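Pheromome Binding Protein (PDB 6VQ5) probably binds and carries odorants, most likely moth sex pheromones, as a small helical, disulfide-linked protein of the insect pheromone-binding family. Local coordinates at residues A[51-56]-A[109-114]. Sequence-based numbering, arbitrary orientation.
Sequences AIVCMS and MKALEI
Ala111 packs helix 107-121 against helix 46-58 here: its methyl group projects toward the other helix and touches both Ile52 and Val53. The nearer partner is Val53, whose CG2 lies 3.4 Å from Ala111 CB. On Val53 the other methyl, CG1, stands anti to the backbone N (chi1 170°), which leaves CG2 beside that nitrogen and facing the alanine. Ile52 adds a looser apolar contact, with its branch methyl CG2 4.3 Å from Ala111 CB. The short side chain of Ala111 lets the backbones come close, with the CA atoms of Val53 and Ala111 6.2 Å apart. Such helix-on-helix packing belongs to the all-helical, disulfide-linked fold of the PBP/GOBP family, and Cys54, next to Val53, ties helix 46-58 to helix 13-23 through its disulfide with Cys19. Leu112 continues the join between the two helices by touching Val48.

On helix 46-58, Ser56 folds back to Ile52. Ile52 O accepts two hydrogen bonds, from Ser56 N at 2.9 Å and from Ser56 OG at 2.6 Å, reaching it from opposite faces of the carbonyl plane. The hydroxyl is tilted 33° from that plane and lies back against its own helix, where a chi1 of -67° places it.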
ATOM      1  N   ALA A  51       8.617   3.629  -2.636  1.00 69.53           N
ATOM      2  CA  ALA A  51       7.830   3.214  -3.821  1.00 70.27           C
ATOM      3  C   ALA A  51       6.328   3.341  -3.529  1.00 71.85           C
ATOM      4  O   ALA A  51       5.570   3.805  -4.414  1.00 75.53           O
ATOM      5  CB  ALA A  51       8.200   1.809  -4.227  1.00 67.83           C
ATOM      6  N   ILE A  52       5.903   2.962  -2.325  1.00 71.74           N
ATOM      7  CA  ILE A  52       4.459   2.882  -1.939  1.00 72.15           C
ATOM      8  C   ILE A  52       3.935   4.300  -1.673  1.00 74.85           C
ATOM      9  O   ILE A  52       2.769   4.588  -2.033  1.00 75.70           O
ATOM     10  CB  ILE A  52       4.261   1.934  -0.740  1.00 70.06           C
ATOM     11  CG1 ILE A  52       4.551   0.483  -1.125  1.00 69.30           C
ATOM     12  CG2 ILE A  52       2.861   2.074  -0.179  1.00 71.18           C
ATOM     13  CD1 ILE A  52       4.864  -0.417   0.041  1.00 69.08           C
ATOM     14  N   VAL A  53       4.767   5.162  -1.088  1.00 75.32           N
ATOM     15  CA  VAL A  53       4.447   6.613  -0.939  1.00 79.84           C
ATOM     16  C   VAL A  53       4.245   7.194  -2.339  1.00 81.13           C
ATOM     17  O   VAL A  53       3.170   7.753  -2.589  1.00 83.37           O
ATOM     18  CB  VAL A  53       5.537   7.361  -0.149  1.00 81.17           C
ATOM     19  CG1 VAL A  53       5.362   8.871  -0.202  1.00 85.19           C
ATOM     20  CG2 VAL A  53       5.566   6.871   1.287  1.00 80.30           C
ATOM     21  N   CYS A  54       5.239   7.026  -3.213  1.00 80.78           N
ATOM     22  CA  CYS A  54       5.227   7.531  -4.612  1.00 83.13           C
ATOM     23  C   CYS A  54       3.942   7.085  -5.320  1.00 82.69           C
ATOM     24  O   CYS A  54       3.282   7.939  -5.939  1.00 84.93           O
ATOM     25  CB  CYS A  54       6.438   7.059  -5.406  1.00 81.57           C
ATOM     26  SG  CYS A  54       6.349   7.584  -7.136  1.00 84.93           S
ATOM     27  N   MET A  55       3.610   5.798  -5.239  1.00 80.27           N
ATOM     28  CA  MET A  55       2.440   5.229  -5.951  1.00 81.62           C
ATOM     29  C   MET A  55       1.162   5.785  -5.321  1.00 82.30           C
ATOM     30  O   MET A  55       0.243   6.142  -6.085  1.00 84.37           O
ATOM     31  CB  MET A  55       2.429   3.696  -5.919  1.00 79.05           C
ATOM     32  CG  MET A  55       3.526   3.046  -6.757  1.00 79.02           C
ATOM     33  SD  MET A  55       3.619   1.242  -6.455  1.00 80.06           S
ATOM     34  CE  MET A  55       2.015   0.742  -7.078  1.00 81.95           C
ATOM     35  N   SER A  56       1.131   5.883  -3.989  1.00 81.34           N
ATOM     36  CA  SER A  56      -0.037   6.363  -3.198  1.00 83.63           C
ATOM     37  C   SER A  56      -0.388   7.803  -3.608  1.00 87.92           C
ATOM     38  O   SER A  56      -1.563   8.066  -3.917  1.00 89.75           O
ATOM     39  CB  SER A  56       0.218   6.225  -1.701  1.00 81.60           C
ATOM     40  OG  SER A  56       0.299   4.853  -1.316  1.00 75.83           O
ATOM     41  N   MET A 109       9.208   4.593   5.813  1.00 81.03           N
ATOM     42  CA  MET A 109       9.064   3.487   6.793  1.00 78.54           C
ATOM     43  C   MET A 109       7.608   3.405   7.250  1.00 76.38           C
ATOM     44  O   MET A 109       7.087   2.275   7.324  1.00 72.29           O
ATOM     45  CB  MET A 109       9.998   3.668   7.991  1.00 83.00           C
ATOM     46  CG  MET A 109      11.477   3.428   7.633  1.00 86.06           C
ATOM     47  SD  MET A 109      11.836   1.730   6.999  1.00 85.93           S
ATOM     48  CE  MET A 109      11.340   0.759   8.421  1.00 85.29           C
ATOM     49  N   LYS A 110       6.968   4.556   7.480  1.00 78.13           N
ATOM     50  CA  LYS A 110       5.539   4.638   7.878  1.00 79.18           C
ATOM     51  C   LYS A 110       4.674   3.900   6.845  1.00 77.82           C
ATOM     52  O   LYS A 110       3.770   3.138   7.263  1.00 78.12           O
ATOM     53  CB  LYS A 110       5.084   6.088   8.013  1.00 84.23           C
ATOM     54  CG  LYS A 110       3.696   6.243   8.617  1.00 87.67           C
ATOM     55  CD  LYS A 110       3.301   7.654   8.991  1.00 93.50           C
ATOM     56  CE  LYS A 110       2.154   8.178   8.153  1.00 96.82           C
ATOM     57  NZ  LYS A 110       1.473   9.316   8.813  1.00104.17           N
ATOM     58  N   ALA A 111       4.937   4.101   5.549  1.00 75.60           N
ATOM     59  CA  ALA A 111       4.144   3.509   4.445  1.00 72.63           C
ATOM     60  C   ALA A 111       4.398   2.000   4.373  1.00 68.36           C
ATOM     61  O   ALA A 111       3.436   1.227   4.148  1.00 67.03           O
ATOM     62  CB  ALA A 111       4.471   4.198   3.143  1.00 73.19           C
ATOM     63  N   LEU A 112       5.648   1.578   4.540  1.00 67.11           N
ATOM     64  CA  LEU A 112       5.982   0.131   4.512  1.00 65.70           C
ATOM     65  C   LEU A 112       5.216  -0.566   5.643  1.00 67.21           C
ATOM     66  O   LEU A 112       4.553  -1.581   5.371  1.00 66.97           O
ATOM     67  CB  LEU A 112       7.493  -0.063   4.647  1.00 65.25           C
ATOM     68  CG  LEU A 112       7.968  -1.506   4.564  1.00 62.70           C
ATOM     69  CD1 LEU A 112       7.462  -2.145   3.290  1.00 62.04           C
ATOM     70  CD2 LEU A 112       9.475  -1.590   4.652  1.00 62.56           C
ATOM     71  N   GLU A 113       5.270  -0.006   6.854  1.00 69.18           N
ATOM     72  CA  GLU A 113       4.614  -0.575   8.054  1.00 69.88           C
ATOM     73  C   GLU A 113       3.091  -0.594   7.855  1.00 69.91           C
ATOM     74  O   GLU A 113       2.472  -1.651   8.083  1.00 70.29           O
ATOM     75  CB  GLU A 113       5.056   0.199   9.302  1.00 74.63           C
ATOM     76  CG  GLU A 113       6.500  -0.080   9.706  1.00 75.89           C
ATOM     77  CD  GLU A 113       6.868  -1.561   9.689  1.00 76.06           C
ATOM     78  OE1 GLU A 113       6.161  -2.347  10.408  1.00 78.61           O
ATOM     79  OE2 GLU A 113       7.838  -1.943   8.955  1.00 71.48           O
ATOM     80  N   ILE A 114       2.487   0.509   7.430  1.00 71.12           N
ATOM     81  CA  ILE A 114       1.014   0.530   7.175  1.00 72.71           C
ATOM     82  C   ILE A 114       0.690  -0.543   6.132  1.00 69.22           C
ATOM     83  O   ILE A 114      -0.295  -1.265   6.338  1.00 69.39           O
ATOM     84  CB  ILE A 114       0.511   1.935   6.771  1.00 75.42           C
ATOM     85  CG1 ILE A 114       0.640   2.925   7.933  1.00 78.22           C
ATOM     86  CG2 ILE A 114      -0.917   1.881   6.245  1.00 76.69           C
ATOM     87  CD1 ILE A 114       0.590   4.375   7.518  1.00 81.29           C
TER